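Local coordinates for protein 2,3-dimethylmalate lyase (Aspergillus niger, PDB 3FA3) that is a lyase of the phosphoenolpyruvate phosphomutase family, built on a TIM-barrel fold, at residues A110-E115 against I155-R160; A127-V132 against S163-G168. All blocks are in the same frame, centred on the assembly; numbering follows the deposited sequence.

Both contacts join the same two parts of the chain, the neighbouring strands 111-114 and 156-161 and the segments that follow them. Contact 1 pairs strand 111-114 with strand 156-161, and contact 2 sets the loop after the first against helix 163-167, which follows the second. Their segments alternate along the chain, and their centres lie about 19 Å apart. Of the two, contact 1 alone touches the ligand OAF: Arg160 binds it directly and has its side chain about 4 Å from a manganese ion. The side chain of Lys129 in contact 2 stays about 7 Å from OAF and is an indirect, second-shell neighbour, bonded to Gly124, another residue that holds the ligand.

Contact 1 (A110-E115 against I155-R160); sequences AAFHIE and IVVIAR. With OAF (2,2-difluoro-3,3-dihydroxybutanedioic acid), chain V.
The guanidinium of Arg160 has the carboxylate oxygen Glu115 OE1 over one face, lying over its centre, 3.5 Å above the plane, and the ligand OAF at its edge. No N-H points at OE1, and the long salt bridge from Glu115 OE1 to Arg160 NE (3.7 Å) is a matter of charge alone. At the edge, Arg160 NH1 donates to OAF O5 (2.7 Å) and Arg160 NH2 donates to OAF O3 (2.7 Å), with a weak second bond from NH2 to O5. The arginine chain runs extended from CG to NE, CG anti to the backbone N (chi1 166°), which carries the guanidinium out to the ligand. The His113 ring lies beside it, its plane 36° from the guanidinium, and its NE2 is bonded to Tyr43. The Phe112 ring meets Ile155 CG1 at its edge, in plane, while Val157 CG2 sits 4.1 Å from Phe112 CE2.

The two strands that carry these groups are parallel and joined in register. Phe112 and Ile114 use both N and O, from Phe112 N to Val156 O (3.0 Å) through to Arg160 N to Ile114 O (3.0 Å). Ala111, His113, Val156 and Ile158 face the barrel interior, where small Ala111 and branched Ile158 meet (CB to CD1, 4.0 Å). Phe112, Ile114, Val157 and Ala159 face helix 134-150, which makes the beta-alpha-beta crossover between the strands, so apolar residues suit that side.

Glu115 stands just beyond the carboxyl end of its strand and Arg160 near the end of its own, where TIM barrels place their active sites. Asp162 also pairs with Arg160, and Lys121 with Glu115 OE2. Such a chain of opposite charges would be expected to hold the guanidinium in position, its edge turned to the ligand's oxygens.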
# COMPACT_ATOMS: atom_id res chain seq x y z
N ALA B 110 2.41 -4.86 -20.23
CA ALA B 110 2.24 -5.04 -21.67
C ALA B 110 0.81 -5.53 -22.04
O ALA B 110 0.14 -4.92 -22.89
CB ALA B 110 3.36 -5.94 -22.24
N ALA B 111 0.34 -6.57 -21.35
CA ALA B 111 -0.97 -7.21 -21.58
C ALA B 111 -1.61 -7.56 -20.24
O ALA B 111 -0.91 -7.75 -19.23
CB ALA B 111 -0.79 -8.47 -22.39
N PHE B 112 -2.93 -7.66 -20.20
CA PHE B 112 -3.58 -8.23 -18.99
C PHE B 112 -4.81 -9.04 -19.37
O PHE B 112 -5.38 -8.80 -20.45
CB PHE B 112 -3.93 -7.12 -17.98
CG PHE B 112 -4.97 -6.16 -18.46
CD1 PHE B 112 -6.25 -6.19 -17.93
CD2 PHE B 112 -4.70 -5.26 -19.44
CE1 PHE B 112 -7.24 -5.34 -18.35
CE2 PHE B 112 -5.71 -4.39 -19.89
CZ PHE B 112 -6.98 -4.43 -19.33
N HIS B 113 -5.22 -9.99 -18.54
CA HIS B 113 -6.40 -10.81 -18.93
C HIS B 113 -7.59 -10.67 -17.98
O HIS B 113 -7.41 -10.56 -16.76
CB HIS B 113 -6.04 -12.30 -19.25
CG HIS B 113 -5.48 -13.10 -18.09
ND1 HIS B 113 -6.23 -13.49 -16.99
CD2 HIS B 113 -4.24 -13.62 -17.88
CE1 HIS B 113 -5.47 -14.17 -16.15
NE2 HIS B 113 -4.26 -14.27 -16.66
N ILE B 114 -8.80 -10.70 -18.52
CA ILE B 114 -10.01 -10.53 -17.72
C ILE B 114 -10.95 -11.72 -17.92
O ILE B 114 -11.34 -12.03 -19.03
CB ILE B 114 -10.73 -9.19 -18.13
CG1 ILE B 114 -9.85 -7.98 -17.79
CG2 ILE B 114 -12.11 -9.01 -17.45
CD1 ILE B 114 -10.53 -7.05 -16.75
N GLU B 115 -11.36 -12.37 -16.84
CA GLU B 115 -12.16 -13.61 -16.95
C GLU B 115 -13.69 -13.35 -16.68
O GLU B 115 -14.04 -12.23 -16.29
CB GLU B 115 -11.55 -14.73 -16.07
CG GLU B 115 -11.65 -14.49 -14.51
CD GLU B 115 -10.45 -15.01 -13.73
OE1 GLU B 115 -9.29 -14.91 -14.21
OE2 GLU B 115 -10.66 -15.50 -12.62
N ILE B 155 -2.10 -1.03 -24.42
CA ILE B 155 -2.27 -2.25 -23.60
C ILE B 155 -3.19 -3.33 -24.18
O ILE B 155 -4.34 -3.05 -24.51
CB ILE B 155 -2.61 -1.99 -22.11
CG1 ILE B 155 -2.64 -3.30 -21.33
CG2 ILE B 155 -3.92 -1.47 -21.98
CD1 ILE B 155 -2.27 -3.16 -19.86
N VAL B 156 -2.67 -4.57 -24.25
CA VAL B 156 -3.37 -5.69 -24.87
C VAL B 156 -4.37 -6.30 -23.90
O VAL B 156 -3.96 -6.81 -22.84
CB VAL B 156 -2.42 -6.80 -25.39
CG1 VAL B 156 -3.20 -7.81 -26.27
CG2 VAL B 156 -1.21 -6.21 -26.20
N VAL B 157 -5.65 -6.22 -24.25
CA VAL B 157 -6.73 -6.74 -23.45
C VAL B 157 -7.01 -8.14 -23.86
O VAL B 157 -7.66 -8.37 -24.86
CB VAL B 157 -8.00 -5.93 -23.65
CG1 VAL B 157 -9.08 -6.42 -22.76
CG2 VAL B 157 -7.72 -4.47 -23.41
N ILE B 158 -6.50 -9.07 -23.08
CA ILE B 158 -6.78 -10.52 -23.23
C ILE B 158 -8.14 -10.96 -22.61
O ILE B 158 -8.40 -10.72 -21.41
CB ILE B 158 -5.66 -11.38 -22.57
CG1 ILE B 158 -4.28 -11.11 -23.19
CG2 ILE B 158 -6.06 -12.88 -22.61
CD1 ILE B 158 -3.16 -11.73 -22.44
N ALA B 159 -9.00 -11.58 -23.44
CA ALA B 159 -10.32 -12.10 -23.00
C ALA B 159 -10.29 -13.59 -22.55
O ALA B 159 -9.86 -14.49 -23.29
CB ALA B 159 -11.41 -11.85 -24.08
N ARG B 160 -10.74 -13.83 -21.34
CA ARG B 160 -10.67 -15.19 -20.83
C ARG B 160 -12.05 -15.66 -20.42
O ARG B 160 -12.82 -14.90 -19.80
CB ARG B 160 -9.62 -15.31 -19.68
CG ARG B 160 -9.69 -16.64 -18.83
CD ARG B 160 -8.60 -16.75 -17.75
NE ARG B 160 -9.02 -17.66 -16.66
CZ ARG B 160 -8.27 -18.07 -15.64
NH1 ARG B 160 -8.75 -18.93 -14.76
NH2 ARG B 160 -7.04 -17.62 -15.50
O2 OAF V . -1.66 -17.97 -12.83
C1 OAF V . -2.88 -17.73 -12.64
O1 OAF V . -3.38 -17.03 -11.72
C2 OAF V . -3.86 -18.41 -13.62
O4 OAF V . -3.27 -18.60 -14.88
O3 OAF V . -4.99 -17.60 -13.81
C3 OAF V . -4.18 -19.81 -13.14
F1 OAF V . -4.42 -19.82 -11.81
F2 OAF V . -3.10 -20.60 -13.51
C4 OAF V . -5.51 -20.29 -13.73
O5 OAF V . -6.55 -19.73 -13.38
O6 OAF V . -5.42 -21.25 -14.51

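Contact 2 (A127-V132 against S163-G168)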
# COMPACT_ATOMS: atom_id res chain seq x y z
N ALA B 127 -12.46 -27.10 -9.48
CA ALA B 127 -13.89 -27.21 -9.47
C ALA B 127 -14.63 -26.15 -8.71
O ALA B 127 -14.09 -25.46 -7.90
CB ALA B 127 -14.28 -28.54 -9.00
N GLY B 128 -15.91 -26.07 -9.00
CA GLY B 128 -16.84 -25.20 -8.28
C GLY B 128 -17.07 -23.83 -8.88
O GLY B 128 -17.87 -23.04 -8.34
N LYS B 129 -16.38 -23.55 -9.99
CA LYS B 129 -16.30 -22.22 -10.55
C LYS B 129 -17.68 -21.73 -10.78
O LYS B 129 -18.51 -22.46 -11.30
CB LYS B 129 -15.62 -22.23 -11.88
CG LYS B 129 -14.18 -22.41 -11.91
CD LYS B 129 -13.90 -22.86 -13.31
CE LYS B 129 -12.48 -23.20 -13.47
NZ LYS B 129 -12.13 -23.23 -14.92
N ILE B 130 -17.92 -20.49 -10.36
CA ILE B 130 -19.24 -19.86 -10.50
C ILE B 130 -19.06 -18.65 -11.38
O ILE B 130 -18.21 -17.81 -11.13
CB ILE B 130 -19.94 -19.60 -9.09
CG1 ILE B 130 -20.76 -20.84 -8.65
CG2 ILE B 130 -20.76 -18.33 -9.07
CD1 ILE B 130 -22.02 -21.39 -9.62
N LEU B 131 -19.81 -18.60 -12.46
CA LEU B 131 -19.52 -17.59 -13.48
C LEU B 131 -20.45 -16.44 -13.36
O LEU B 131 -21.36 -16.45 -12.52
CB LEU B 131 -19.63 -18.16 -14.91
CG LEU B 131 -18.81 -19.40 -15.26
CD1 LEU B 131 -18.92 -19.57 -16.72
CD2 LEU B 131 -17.33 -19.25 -14.81
N VAL B 132 -20.22 -15.44 -14.21
CA VAL B 132 -21.16 -14.34 -14.34
C VAL B 132 -21.73 -14.61 -15.67
O VAL B 132 -21.33 -15.59 -16.30
CB VAL B 132 -20.44 -12.99 -14.27
CG1 VAL B 132 -19.96 -12.51 -15.67
CG2 VAL B 132 -21.34 -12.00 -13.63
N SER B 163 -15.69 -20.80 -18.71
CA SER B 163 -17.05 -21.29 -18.84
C SER B 163 -17.11 -22.69 -19.38
O SER B 163 -18.20 -23.24 -19.52
CB SER B 163 -17.88 -20.39 -19.74
OG SER B 163 -17.26 -20.30 -21.01
N LEU B 164 -15.94 -23.24 -19.70
CA LEU B 164 -15.82 -24.56 -20.31
C LEU B 164 -16.23 -25.63 -19.33
O LEU B 164 -17.12 -26.41 -19.66
CB LEU B 164 -14.39 -24.83 -20.82
CG LEU B 164 -14.02 -26.29 -21.03
CD1 LEU B 164 -14.92 -26.84 -22.10
CD2 LEU B 164 -12.54 -26.53 -21.36
N GLN B 165 -15.61 -25.65 -18.13
CA GLN B 165 -15.98 -26.61 -17.07
C GLN B 165 -17.48 -26.57 -16.77
O GLN B 165 -18.08 -27.60 -16.53
CB GLN B 165 -15.17 -26.41 -15.76
CG GLN B 165 -16.03 -26.37 -14.41
CD GLN B 165 -15.17 -26.14 -13.16
OE1 GLN B 165 -13.97 -26.45 -13.17
NE2 GLN B 165 -15.78 -25.58 -12.07
N THR B 166 -18.07 -25.38 -16.80
CA THR B 166 -19.41 -25.12 -16.28
C THR B 166 -20.57 -25.21 -17.26
O THR B 166 -21.60 -25.82 -16.94
CB THR B 166 -19.44 -23.77 -15.57
OG1 THR B 166 -18.31 -22.97 -16.00
CG2 THR B 166 -19.36 -24.02 -14.06
N HIS B 167 -20.37 -24.63 -18.46
CA HIS B 167 -21.40 -24.43 -19.49
C HIS B 167 -21.05 -25.12 -20.84
O HIS B 167 -21.80 -24.96 -21.81
CB HIS B 167 -21.52 -22.94 -19.85
CG HIS B 167 -22.23 -22.07 -18.85
ND1 HIS B 167 -21.59 -21.53 -17.74
CD2 HIS B 167 -23.47 -21.54 -18.86
CE1 HIS B 167 -22.44 -20.76 -17.08
NE2 HIS B 167 -23.59 -20.75 -17.73
N GLY B 168 -19.92 -25.82 -20.91
CA GLY B 168 -19.56 -26.63 -22.10
C GLY B 168 -18.62 -25.86 -23.02
O GLY B 168 -18.39 -24.66 -22.77
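A loop and a short helix meet here, Leu131 and Lys129 of 127-132 resting on helix 163-167 beyond the carboxyl ends of the barrel strands. The contact is partly buried, and on the Leu131 side it is apolar packing. Leu131 carries much of it: chi1 of -55° turns CG to the helix, and chi2, near 180°, extends CD1 onward to it. There CD1 approaches Ser163 CB and lies 3.5 Å from both Thr166 OG1 and His167 ND1. CG and CD2 also flank Thr166 OG1, and the branched end of the leucine thus covers the helix surface. Arg175 of helix 169-181 packs against the same leucine.

In a TIM barrel, loops beyond the carboxyl ends of the strands surround the active site, and both segments belong to that region: 127-132 comes between strand 111-114 and helix 134-150, and helix 163-167 directly follows strand 156-161. Lys129 illustrates the connection. Its aliphatic chain passes slantwise over Gln165, while its NZ is hydrogen-bonded to Gly124 O and forms a long, weak ion pair with Asp162.

Further along, the Thr166 methyl CG2 touches the backbone at Lys129 O (3.3 Å). Gly128 takes a positive phi (94°), a backbone conformation that glycine adopts easily, and Ala127 just before it packs on Asp300 of the second subunit.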